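Side-chain contacts in ssDNA binding protein (Aeropyrum pernix, PDB 4PSN), which binds single-stranded DNA, probably entrapping it in a system of tunnels that runs between the subunits of its assembly: residues N51-E56 with F85-L90; E56-K61 with D68-Q73; I74-E77 with Q82-F85; R163-V166 with L172-K175. All blocks are in the same frame, centred on the assembly; numbering follows the deposited sequence.

Contact 1: residues N51-E56 with F85-L90; sequences NRVLFE and FDFSTL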
loop_
_atom_site.group_PDB
_atom_site.type_symbol
_atom_site.label_atom_id
_atom_site.label_comp_id
_atom_site.label_asym_id
_atom_site.label_seq_id
_atom_site.Cartn_x
_atom_site.Cartn_y
_atom_site.Cartn_z
ATOM N N ASN C 51 -7.944 -11.948 -16.589
ATOM C CA ASN C 51 -7.454 -12.969 -15.675
ATOM C C ASN C 51 -7.411 -14.337 -16.341
ATOM O O ASN C 51 -6.505 -15.130 -16.089
ATOM C CB ASN C 51 -8.278 -12.996 -14.393
ATOM C CG ASN C 51 -7.856 -11.903 -13.424
ATOM O OD1 ASN C 51 -6.706 -11.468 -13.451
ATOM N ND2 ASN C 51 -8.777 -11.452 -12.577
ATOM N N ARG C 52 -8.384 -14.593 -17.211
ATOM C CA ARG C 52 -8.467 -15.881 -17.900
ATOM C C ARG C 52 -7.234 -16.068 -18.766
ATOM O O ARG C 52 -6.597 -17.132 -18.767
ATOM C CB ARG C 52 -9.743 -15.943 -18.745
ATOM C CG ARG C 52 -10.038 -17.304 -19.364
ATOM C CD ARG C 52 -9.381 -17.473 -20.706
ATOM N NE ARG C 52 -9.721 -18.768 -21.299
ATOM C CZ ARG C 52 -9.069 -19.900 -21.043
ATOM N NH1 ARG C 52 -9.450 -21.036 -21.624
ATOM N NH2 ARG C 52 -8.030 -19.894 -20.210
ATOM N N VAL C 53 -6.890 -15.014 -19.496
ATOM C CA VAL C 53 -5.716 -15.023 -20.354
ATOM C C VAL C 53 -4.425 -15.150 -19.555
ATOM O O VAL C 53 -3.522 -15.909 -19.925
ATOM C CB VAL C 53 -5.679 -13.744 -21.186
ATOM C CG1 VAL C 53 -4.296 -13.509 -21.742
ATOM C CG2 VAL C 53 -6.732 -13.824 -22.291
ATOM N N LEU C 54 -4.337 -14.403 -18.458
ATOM C CA LEU C 54 -3.161 -14.444 -17.605
ATOM C C LEU C 54 -2.985 -15.825 -17.002
ATOM O O LEU C 54 -1.864 -16.278 -16.775
ATOM C CB LEU C 54 -3.265 -13.392 -16.500
ATOM C CG LEU C 54 -3.133 -11.952 -17.010
ATOM C CD1 LEU C 54 -3.339 -10.963 -15.866
ATOM C CD2 LEU C 54 -1.763 -11.745 -17.661
ATOM N N PHE C 55 -4.091 -16.511 -16.740
ATOM C CA PHE C 55 -3.971 -17.845 -16.188
ATOM C C PHE C 55 -3.163 -18.743 -17.139
ATOM O O PHE C 55 -2.274 -19.474 -16.714
ATOM C CB PHE C 55 -5.346 -18.459 -15.903
ATOM C CG PHE C 55 -5.271 -19.873 -15.396
ATOM C CD1 PHE C 55 -5.155 -20.130 -14.047
ATOM C CD2 PHE C 55 -5.290 -20.941 -16.273
ATOM C CE1 PHE C 55 -5.080 -21.432 -13.582
ATOM C CE2 PHE C 55 -5.211 -22.238 -15.812
ATOM C CZ PHE C 55 -5.104 -22.480 -14.467
ATOM N N GLU C 56 -3.458 -18.675 -18.427
ATOM C CA GLU C 56 -2.757 -19.519 -19.393
ATOM C C GLU C 56 -1.278 -19.141 -19.499
ATOM O O GLU C 56 -0.403 -20.009 -19.601
ATOM C CB GLU C 56 -3.415 -19.434 -20.769
ATOM C CG GLU C 56 -4.805 -20.010 -20.795
ATOM C CD GLU C 56 -4.838 -21.469 -20.346
ATOM O OE1 GLU C 56 -3.869 -22.209 -20.630
ATOM O OE2 GLU C 56 -5.830 -21.869 -19.696
ATOM N N PHE C 85 -8.103 -3.908 -23.862
ATOM C CA PHE C 85 -6.704 -4.044 -23.470
ATOM C C PHE C 85 -5.793 -4.057 -24.692
ATOM O O PHE C 85 -6.157 -4.593 -25.735
ATOM C CB PHE C 85 -6.490 -5.326 -22.658
ATOM C CG PHE C 85 -7.180 -5.326 -21.336
ATOM C CD1 PHE C 85 -6.695 -4.561 -20.290
ATOM C CD2 PHE C 85 -8.314 -6.097 -21.129
ATOM C CE1 PHE C 85 -7.330 -4.551 -19.066
ATOM C CE2 PHE C 85 -8.958 -6.096 -19.909
ATOM C CZ PHE C 85 -8.471 -5.323 -18.871
ATOM N N ASP C 86 -4.611 -3.456 -24.570
ATOM C CA ASP C 86 -3.633 -3.522 -25.645
ATOM C C ASP C 86 -2.581 -4.557 -25.309
ATOM O O ASP C 86 -1.655 -4.288 -24.550
ATOM C CB ASP C 86 -2.965 -2.172 -25.893
ATOM C CG ASP C 86 -2.042 -2.201 -27.109
ATOM O OD1 ASP C 86 -1.633 -3.309 -27.518
ATOM O OD2 ASP C 86 -1.724 -1.121 -27.654
ATOM N N PHE C 87 -2.702 -5.745 -25.884
ATOM C CA PHE C 87 -1.811 -6.815 -25.468
ATOM C C PHE C 87 -0.370 -6.650 -25.936
ATOM O O PHE C 87 0.519 -7.318 -25.422
ATOM C CB PHE C 87 -2.389 -8.187 -25.794
ATOM C CG PHE C 87 -3.538 -8.579 -24.902
ATOM C CD1 PHE C 87 -3.307 -9.167 -23.674
ATOM C CD2 PHE C 87 -4.848 -8.346 -25.288
ATOM C CE1 PHE C 87 -4.369 -9.530 -22.842
ATOM C CE2 PHE C 87 -5.910 -8.706 -24.469
ATOM C CZ PHE C 87 -5.671 -9.297 -23.243
ATOM N N SER C 88 -0.134 -5.737 -26.874
ATOM C CA SER C 88 1.234 -5.396 -27.265
ATOM C C SER C 88 1.961 -4.632 -26.150
ATOM O O SER C 88 3.170 -4.413 -26.222
ATOM C CB SER C 88 1.263 -4.584 -28.567
ATOM O OG SER C 88 0.913 -3.226 -28.343
ATOM N N THR C 89 1.230 -4.231 -25.112
ATOM C CA THR C 89 1.865 -3.531 -23.998
ATOM C C THR C 89 1.944 -4.404 -22.761
ATOM O O THR C 89 2.326 -3.944 -21.687
ATOM C CB THR C 89 1.108 -2.255 -23.626
ATOM O OG1 THR C 89 -0.175 -2.611 -23.099
ATOM C CG2 THR C 89 0.936 -1.360 -24.860
ATOM N N LEU C 90 1.571 -5.665 -22.907
ATOM C CA LEU C 90 1.590 -6.568 -21.770
ATOM C C LEU C 90 3.031 -6.823 -21.350
ATOM O O LEU C 90 3.875 -7.160 -22.173
ATOM C CB LEU C 90 0.895 -7.888 -22.113
ATOM C CG LEU C 90 1.026 -8.957 -21.030
ATOM C CD1 LEU C 90 0.328 -8.516 -19.754
ATOM C CD2 LEU C 90 0.473 -10.296 -21.526
#
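The helix bearing Val53 and Leu54 passes the chain corner at Phe87 to Leu90 with its backbone well clear of it, Val53 CA lying 10.4 Å from Phe87 CA, so the gap is bridged entirely by side chains. Val53 uses one methyl: with chi1 at 162°, CG1 swings opposite the backbone N and comes to 4.1 Å from Phe87 CE1, approaching the ring at a slant. The next residue, Leu54, meets the far end of the corner, its CD2 lying 4.4 Å from Leu90 CD1. Apolar residues suit these buried places; they need no polar partner, and no hydrogen bond crosses. The corner consists of two overlapping type I beta turns, Asp86 to Thr89 and Phe87 to Leu90, and it interrupts strand 83-97. Asp86 OD1 accepts from Ser88 N at 2.9 Å, an Asx turn, and also from Ser88 OG at 2.7 Å, both reaching it from the same face of the carboxylate. Thr89 OG1 donates to Asp86 O at 2.7 Å. On the helix, Arg52 NH2 makes a salt bridge to Glu56 OE2 at 3.0 Å, within the guanidinium plane, and both residues also hydrogen-bond Tyr143 OH of the second subunit.

Contact 2: residues E56-K61 with D68-Q73; sequences ELLVNK and DVVRIQ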
loop_
_atom_site.group_PDB
_atom_site.type_symbol
_atom_site.label_atom_id
_atom_site.label_comp_id
_atom_site.label_asym_id
_atom_site.label_seq_id
_atom_site.Cartn_x
_atom_site.Cartn_y
_atom_site.Cartn_z
ATOM N N GLU C 56 -3.458 -18.675 -18.427
ATOM C CA GLU C 56 -2.757 -19.519 -19.393
ATOM C C GLU C 56 -1.278 -19.141 -19.499
ATOM O O GLU C 56 -0.403 -20.009 -19.601
ATOM C CB GLU C 56 -3.415 -19.434 -20.769
ATOM C CG GLU C 56 -4.805 -20.010 -20.795
ATOM C CD GLU C 56 -4.838 -21.469 -20.346
ATOM O OE1 GLU C 56 -3.869 -22.209 -20.630
ATOM O OE2 GLU C 56 -5.830 -21.869 -19.696
ATOM N N LEU C 57 -1.000 -17.845 -19.477
ATOM C CA LEU C 57 0.380 -17.375 -19.575
ATOM C C LEU C 57 1.190 -17.781 -18.343
ATOM O O LEU C 57 2.258 -18.383 -18.450
ATOM C CB LEU C 57 0.405 -15.858 -19.759
ATOM C CG LEU C 57 1.779 -15.173 -19.813
ATOM C CD1 LEU C 57 2.624 -15.776 -20.917
ATOM C CD2 LEU C 57 1.660 -13.663 -20.008
ATOM N N LEU C 58 0.673 -17.449 -17.169
ATOM C CA LEU C 58 1.434 -17.608 -15.936
ATOM C C LEU C 58 1.615 -19.058 -15.548
ATOM O O LEU C 58 2.724 -19.503 -15.263
ATOM C CB LEU C 58 0.779 -16.834 -14.781
ATOM C CG LEU C 58 0.907 -15.318 -14.904
ATOM C CD1 LEU C 58 0.145 -14.599 -13.800
ATOM C CD2 LEU C 58 2.380 -14.918 -14.886
ATOM N N VAL C 59 0.508 -19.786 -15.530
ATOM C CA VAL C 59 0.499 -21.140 -15.017
ATOM C C VAL C 59 0.977 -22.151 -16.055
ATOM O O VAL C 59 1.712 -23.073 -15.716
ATOM C CB VAL C 59 -0.908 -21.527 -14.484
ATOM C CG1 VAL C 59 -0.905 -22.931 -13.935
ATOM C CG2 VAL C 59 -1.358 -20.530 -13.405
ATOM N N ASN C 60 0.585 -21.973 -17.318
ATOM C CA ASN C 60 0.950 -22.954 -18.334
ATOM C C ASN C 60 2.179 -22.619 -19.181
ATOM O O ASN C 60 2.945 -23.519 -19.543
ATOM C CB ASN C 60 -0.240 -23.277 -19.237
ATOM C CG ASN C 60 -1.402 -23.878 -18.470
ATOM O OD1 ASN C 60 -2.562 -23.554 -18.723
ATOM N ND2 ASN C 60 -1.094 -24.747 -17.515
ATOM N N LYS C 61 2.375 -21.341 -19.496
ATOM C CA LYS C 61 3.471 -20.943 -20.381
ATOM C C LYS C 61 4.757 -20.622 -19.622
ATOM O O LYS C 61 5.842 -21.057 -20.020
ATOM C CB LYS C 61 3.073 -19.730 -21.214
ATOM C CG LYS C 61 1.830 -19.947 -22.050
ATOM C CD LYS C 61 2.214 -20.512 -23.393
ATOM C CE LYS C 61 1.185 -21.509 -23.873
ATOM N NZ LYS C 61 -0.057 -20.822 -24.318
ATOM N N ASP C 68 5.457 -18.310 -6.222
ATOM C CA ASP C 68 6.407 -17.395 -6.827
ATOM C C ASP C 68 5.829 -15.973 -6.764
ATOM O O ASP C 68 4.703 -15.774 -6.304
ATOM C CB ASP C 68 6.675 -17.792 -8.273
ATOM C CG ASP C 68 7.495 -19.058 -8.392
ATOM O OD1 ASP C 68 8.197 -19.461 -7.424
ATOM O OD2 ASP C 68 7.449 -19.635 -9.491
ATOM N N VAL C 69 6.604 -14.989 -7.202
ATOM C CA VAL C 69 6.140 -13.602 -7.213
ATOM C C VAL C 69 6.072 -13.132 -8.665
ATOM O O VAL C 69 6.925 -13.485 -9.470
ATOM C CB VAL C 69 7.082 -12.705 -6.407
ATOM C CG1 VAL C 69 6.790 -11.222 -6.655
ATOM C CG2 VAL C 69 6.983 -13.036 -4.917
ATOM N N VAL C 70 5.039 -12.371 -9.008
ATOM C CA VAL C 70 4.904 -11.824 -10.347
ATOM C C VAL C 70 4.586 -10.345 -10.264
ATOM O O VAL C 70 4.211 -9.841 -9.214
ATOM C CB VAL C 70 3.760 -12.495 -11.119
ATOM C CG1 VAL C 70 4.109 -13.950 -11.447
ATOM C CG2 VAL C 70 2.459 -12.403 -10.315
ATOM N N ARG C 71 4.728 -9.652 -11.380
ATOM C CA ARG C 71 4.325 -8.258 -11.470
ATOM C C ARG C 71 3.869 -8.088 -12.902
ATOM O O ARG C 71 4.566 -8.497 -13.827
ATOM C CB ARG C 71 5.500 -7.319 -11.164
ATOM C CG ARG C 71 5.138 -5.823 -11.236
ATOM C CD ARG C 71 6.116 -4.966 -10.423
ATOM N NE ARG C 71 7.447 -4.955 -11.027
ATOM C CZ ARG C 71 8.528 -4.392 -10.478
ATOM N NH1 ARG C 71 9.687 -4.447 -11.116
ATOM N NH2 ARG C 71 8.448 -3.771 -9.302
ATOM N N ILE C 72 2.698 -7.492 -13.086
ATOM C CA ILE C 72 2.058 -7.459 -14.394
ATOM C C ILE C 72 1.584 -6.064 -14.695
ATOM O O ILE C 72 1.142 -5.346 -13.809
ATOM C CB ILE C 72 0.815 -8.408 -14.425
ATOM C CG1 ILE C 72 1.236 -9.831 -14.067
ATOM C CG2 ILE C 72 0.140 -8.379 -15.790
ATOM C CD1 ILE C 72 0.099 -10.775 -13.873
ATOM N N GLN C 73 1.695 -5.670 -15.951
ATOM C CA GLN C 73 1.170 -4.394 -16.360
ATOM C C GLN C 73 0.703 -4.519 -17.792
ATOM O O GLN C 73 1.279 -5.272 -18.588
ATOM C CB GLN C 73 2.210 -3.277 -16.189
ATOM C CG GLN C 73 3.386 -3.331 -17.125
ATOM C CD GLN C 73 4.174 -2.025 -17.111
ATOM O OE1 GLN C 73 4.766 -1.662 -16.090
ATOM N NE2 GLN C 73 4.161 -1.297 -18.240
#
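No flat group carries this contact, so there are no faces or edges to assign: Leu58 meets Val70 and Ile72 through methyl groups alone. The two branches of Leu58 divide the work. CD1 meets Ile72 CD1 at 3.8 Å, the two side chains reaching toward each other tip to tip, while CD2 rests 4.0 Å from Val70 CG1, where the side chains run at a slant. Chi1 of -71° sets the leucine CG opposite the carbonyl carbon, and chi2 of 175° then turns one methyl to each strand residue. Val70 and Ile72 are two residues apart and therefore project to the same face. Beta-branched residues fit an extended strand well, and the longer isoleucine arm lets Ile72 reach as far as the leucine tip. Backbones stay apart, with Leu58 CA 8.8 Å from Val70 CA, so that side chains alone fill the layer between helix and sheet. The helix widens into a pi-type turn as it ends, marked by a weak bond from Lys61 N to Glu56 O at 3.1 Å. Around the contact, strand 69-78 is the middle one of three: Val70 is backbone-bonded to Val12 of strand 6-13, Arg71 to Glu93 of strand 83-97, and helix 40-61 covers the face bearing Val70 and Ile72.

Contact 3: residues I74-E77 with Q82-F85; sequences IDYE and QIQF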
loop_
_atom_site.group_PDB
_atom_site.type_symbol
_atom_site.label_atom_id
_atom_site.label_comp_id
_atom_site.label_asym_id
_atom_site.label_seq_id
_atom_site.Cartn_x
_atom_site.Cartn_y
_atom_site.Cartn_z
ATOM N N ILE C 74 -0.376 -3.818 -18.108
ATOM C CA ILE C 74 -0.882 -3.792 -19.473
ATOM C C ILE C 74 -1.686 -2.516 -19.648
ATOM O O ILE C 74 -2.388 -2.101 -18.732
ATOM C CB ILE C 74 -1.759 -5.023 -19.747
ATOM C CG1 ILE C 74 -2.226 -5.059 -21.202
ATOM C CG2 ILE C 74 -2.947 -5.068 -18.774
ATOM C CD1 ILE C 74 -3.031 -6.349 -21.513
ATOM N N ASP C 75 -1.550 -1.871 -20.799
ATOM C CA ASP C 75 -2.289 -0.639 -21.051
ATOM C C ASP C 75 -3.716 -0.971 -21.475
ATOM O O ASP C 75 -3.985 -2.067 -21.982
ATOM C CB ASP C 75 -1.614 0.199 -22.149
ATOM C CG ASP C 75 -0.239 0.748 -21.734
ATOM O OD1 ASP C 75 0.146 0.652 -20.546
ATOM O OD2 ASP C 75 0.452 1.295 -22.619
ATOM N N TYR C 76 -4.632 -0.024 -21.276
ATOM C CA TYR C 76 -6.006 -0.201 -21.751
ATOM C C TYR C 76 -6.654 1.110 -22.152
ATOM O O TYR C 76 -6.255 2.194 -21.706
ATOM C CB TYR C 76 -6.894 -0.927 -20.723
ATOM C CG TYR C 76 -7.110 -0.152 -19.446
ATOM C CD1 TYR C 76 -8.173 0.726 -19.313
ATOM C CD2 TYR C 76 -6.245 -0.299 -18.370
ATOM C CE1 TYR C 76 -8.368 1.441 -18.147
ATOM C CE2 TYR C 76 -6.440 0.403 -17.193
ATOM C CZ TYR C 76 -7.501 1.278 -17.090
ATOM O OH TYR C 76 -7.690 1.984 -15.927
ATOM N N GLU C 77 -7.663 0.983 -23.001
ATOM C CA GLU C 77 -8.381 2.108 -23.548
ATOM C C GLU C 77 -9.842 1.970 -23.156
ATOM O O GLU C 77 -10.457 0.922 -23.340
ATOM C CB GLU C 77 -8.238 2.112 -25.069
ATOM C CG GLU C 77 -9.047 3.168 -25.799
ATOM C CD GLU C 77 -8.796 3.152 -27.304
ATOM O OE1 GLU C 77 -8.483 2.068 -27.849
ATOM O OE2 GLU C 77 -8.897 4.224 -27.940
ATOM N N GLN C 82 -16.684 1.158 -23.478
ATOM C CA GLN C 82 -16.022 -0.089 -23.827
ATOM C C GLN C 82 -14.549 -0.107 -23.404
ATOM O O GLN C 82 -13.790 0.825 -23.685
ATOM C CB GLN C 82 -16.140 -0.343 -25.334
ATOM C CG GLN C 82 -17.579 -0.450 -25.831
ATOM C CD GLN C 82 -17.657 -0.570 -27.342
ATOM O OE1 GLN C 82 -16.684 -0.289 -28.041
ATOM N NE2 GLN C 82 -18.811 -0.994 -27.854
ATOM N N ILE C 83 -14.162 -1.186 -22.733
ATOM C CA ILE C 83 -12.796 -1.388 -22.284
ATOM C C ILE C 83 -12.064 -2.306 -23.258
ATOM O O ILE C 83 -12.537 -3.403 -23.551
ATOM C CB ILE C 83 -12.780 -2.039 -20.888
ATOM C CG1 ILE C 83 -13.609 -1.211 -19.910
ATOM C CG2 ILE C 83 -11.358 -2.182 -20.378
ATOM C CD1 ILE C 83 -13.884 -1.904 -18.590
ATOM N N GLN C 84 -10.919 -1.859 -23.762
ATOM C CA GLN C 84 -10.085 -2.707 -24.601
ATOM C C GLN C 84 -8.651 -2.717 -24.083
ATOM O O GLN C 84 -8.055 -1.664 -23.885
ATOM C CB GLN C 84 -10.106 -2.217 -26.052
ATOM C CG GLN C 84 -11.505 -1.948 -26.607
ATOM C CD GLN C 84 -11.594 -0.620 -27.356
ATOM O OE1 GLN C 84 -11.277 -0.542 -28.546
ATOM N NE2 GLN C 84 -12.018 0.432 -26.654
ATOM N N PHE C 85 -8.103 -3.908 -23.862
ATOM C CA PHE C 85 -6.704 -4.044 -23.470
ATOM C C PHE C 85 -5.793 -4.057 -24.692
ATOM O O PHE C 85 -6.157 -4.593 -25.735
ATOM C CB PHE C 85 -6.490 -5.326 -22.658
ATOM C CG PHE C 85 -7.180 -5.326 -21.336
ATOM C CD1 PHE C 85 -6.695 -4.561 -20.290
ATOM C CD2 PHE C 85 -8.314 -6.097 -21.129
ATOM C CE1 PHE C 85 -7.330 -4.551 -19.066
ATOM C CE2 PHE C 85 -8.958 -6.096 -19.909
ATOM C CZ PHE C 85 -8.471 -5.323 -18.871
#
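Phe85 turns its CG opposite its carbonyl carbon (chi1 -66°), which lays CD1 3.7 Å from Tyr76 CB, while Tyr76 has its own CG between the backbone N and the carbonyl carbon (chi1 65°), a torsion that leads its ring away toward Gln28, the hydrogen-bond partner of its OH. The two are a non-hydrogen-bonded pair of an antiparallel beta hairpin formed by strands 69-78 and 83-97. Ile74 adds to the same apolar face: its CD1 packs 3.8 Å from Phe85 CB, the side chains crossing at about a right angle. Helix 40-61 covers this face, with Leu50 touching both Ile74 and Phe85, which explains the bulky apolar residues. The next pair, Glu77 with Gln84, is hydrogen-bonded, by Glu77 N to Gln84 O at 2.8 Å and Gln84 N to Glu77 O at 2.9 Å. Its polar side chains suit the more open opposite face. They run side by side in one direction, carboxylate and amide planes only 6° apart, with Glu77 OE1 3.9 Å from Gln84 OE1; OE2 makes a salt bridge to Arg79. Cutting Gln84 back to an alanine takes away the amide, and would probably leave Gln82 O without its weak donor and one flank of the Glu77 side chain uncovered. Between the strands, the CA-H of Ile83 also points to Glu77 O, with CA 3.5 Å from that oxygen.

Contact 4: residues R163-V166 with L172-K175; sequences RGAV and LLLK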
loop_
_atom_site.group_PDB
_atom_site.type_symbol
_atom_site.label_atom_id
_atom_site.label_comp_id
_atom_site.label_asym_id
_atom_site.label_seq_id
_atom_site.Cartn_x
_atom_site.Cartn_y
_atom_site.Cartn_z
ATOM N N ARG C 163 31.942 16.673 3.590
ATOM C CA ARG C 163 30.574 16.152 3.586
ATOM C C ARG C 163 30.437 15.104 2.499
ATOM O O ARG C 163 31.290 15.004 1.632
ATOM C CB ARG C 163 29.508 17.257 3.435
ATOM C CG ARG C 163 29.726 18.290 2.349
ATOM C CD ARG C 163 30.846 19.244 2.755
ATOM N NE ARG C 163 30.824 20.516 2.043
ATOM C CZ ARG C 163 31.895 21.069 1.479
ATOM N NH1 ARG C 163 31.789 22.238 0.860
ATOM N NH2 ARG C 163 33.074 20.452 1.530
ATOM N N GLY C 164 29.384 14.312 2.546
ATOM C CA GLY C 164 29.262 13.257 1.561
ATOM C C GLY C 164 28.104 12.357 1.871
ATOM O O GLY C 164 27.322 12.643 2.771
ATOM N N ALA C 165 27.997 11.261 1.124
ATOM C CA ALA C 165 26.861 10.376 1.254
ATOM C C ALA C 165 27.228 9.018 0.666
ATOM O O ALA C 165 28.031 8.963 -0.255
ATOM C CB ALA C 165 25.672 10.965 0.482
ATOM N N VAL C 166 26.633 7.944 1.197
ATOM C CA VAL C 166 26.702 6.619 0.563
ATOM C C VAL C 166 25.302 6.014 0.547
ATOM O O VAL C 166 24.439 6.375 1.357
ATOM C CB VAL C 166 27.673 5.655 1.304
ATOM C CG1 VAL C 166 29.122 6.206 1.301
ATOM C CG2 VAL C 166 27.209 5.425 2.718
ATOM N N LEU C 172 23.507 6.728 4.099
ATOM C CA LEU C 172 24.111 7.595 5.117
ATOM C C LEU C 172 24.525 8.937 4.550
ATOM O O LEU C 172 25.070 9.026 3.452
ATOM C CB LEU C 172 25.356 6.947 5.720
ATOM C CG LEU C 172 25.147 5.636 6.468
ATOM C CD1 LEU C 172 26.498 5.006 6.764
ATOM C CD2 LEU C 172 24.374 5.896 7.757
ATOM N N LEU C 173 24.254 9.988 5.314
ATOM C CA LEU C 173 24.628 11.331 4.931
ATOM C C LEU C 173 25.603 11.910 5.948
ATOM O O LEU C 173 25.291 12.016 7.129
ATOM C CB LEU C 173 23.386 12.214 4.828
ATOM C CG LEU C 173 23.012 12.673 3.422
ATOM C CD1 LEU C 173 22.930 11.496 2.484
ATOM C CD2 LEU C 173 21.692 13.438 3.447
ATOM N N LEU C 174 26.796 12.258 5.486
ATOM C CA LEU C 174 27.761 12.934 6.339
ATOM C C LEU C 174 27.544 14.436 6.169
ATOM O O LEU C 174 27.792 14.981 5.095
ATOM C CB LEU C 174 29.186 12.543 5.942
ATOM C CG LEU C 174 30.330 13.208 6.707
ATOM C CD1 LEU C 174 30.393 12.684 8.131
ATOM C CD2 LEU C 174 31.659 12.981 5.980
ATOM N N LYS C 175 27.042 15.082 7.220
ATOM C CA LYS C 175 26.805 16.529 7.246
ATOM C C LYS C 175 28.121 17.303 7.310
ATOM O O LYS C 175 29.139 16.756 7.733
ATOM C CB LYS C 175 25.984 16.909 8.480
ATOM C CG LYS C 175 24.792 16.012 8.746
ATOM C CD LYS C 175 23.671 16.307 7.776
ATOM C CE LYS C 175 22.383 15.652 8.224
ATOM N NZ LYS C 175 21.211 16.423 7.746
#
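Val166 and Leu172 lie side by side and point the same way, Val166 CG2 touching Leu172 CB at 3.8 Å and Leu172 CD1 at 4.1 Å. Farther along the same face Leu174 has its CG opposite the backbone N (chi1 178°), and CD2 comes to 4.1 Å from Arg163 CA. Its cross-strand partner, Gly164, has no side chain, and Leu174 CB rests directly against the glycine backbone, 3.7 Å from Gly164 O. Beneath these contacts is the backbone of an antiparallel beta hairpin, strands 159-166 and 172-180, within a larger antiparallel sheet. Its hydrogen-bonded pairs each hold by two bonds: Gly164 with Leu174, the shorter at 2.8 Å from Leu174 N to Gly164 O, and Val166 with Leu172, Leu172 N reaching Val166 O at 2.9 Å. Between them, Ala165 pairs with Leu173 and faces the other way. Helix 186-198 covers the first face, Phe198 touching Val166, Leu172 and Leu174; helix 206-218 covers the second, where the small Ala165 packs on Val212 and Val213. Next to Gly164, Arg163 sets CB 3.3 Å from Leu174 O, while its guanidinium extends away to Thr154 OG1. Lys175 points away from the opposing strand, and its NZ forms a salt bridge with Glu215 OE2 of the fourth subunit, a link a charged residue can make.

Contacts 1, 2 and 3 belong to one helix-on-sheet unit, whereas contact 4 lies on the far side of the chain's centre, its own centre about 41 to 46 Å from theirs. Contacts 1 and 2 share helix 40-61, have centres about 10 Å apart and form a continuous core: Leu54 CD1 lies 4.0 Å from Ile72 CD1. Contact 3 is equally near contact 1 and shares Phe85 with it; Ile74 CD1 packs 3.6 Å from Phe87 CD1. Contacts 2 and 3 follow one another along strand 69-78. Contacts 1 and 2 both touch the second subunit and contact 4 the fourth, consistent with an assembly whose tunnels between subunits probably hold single-stranded DNA.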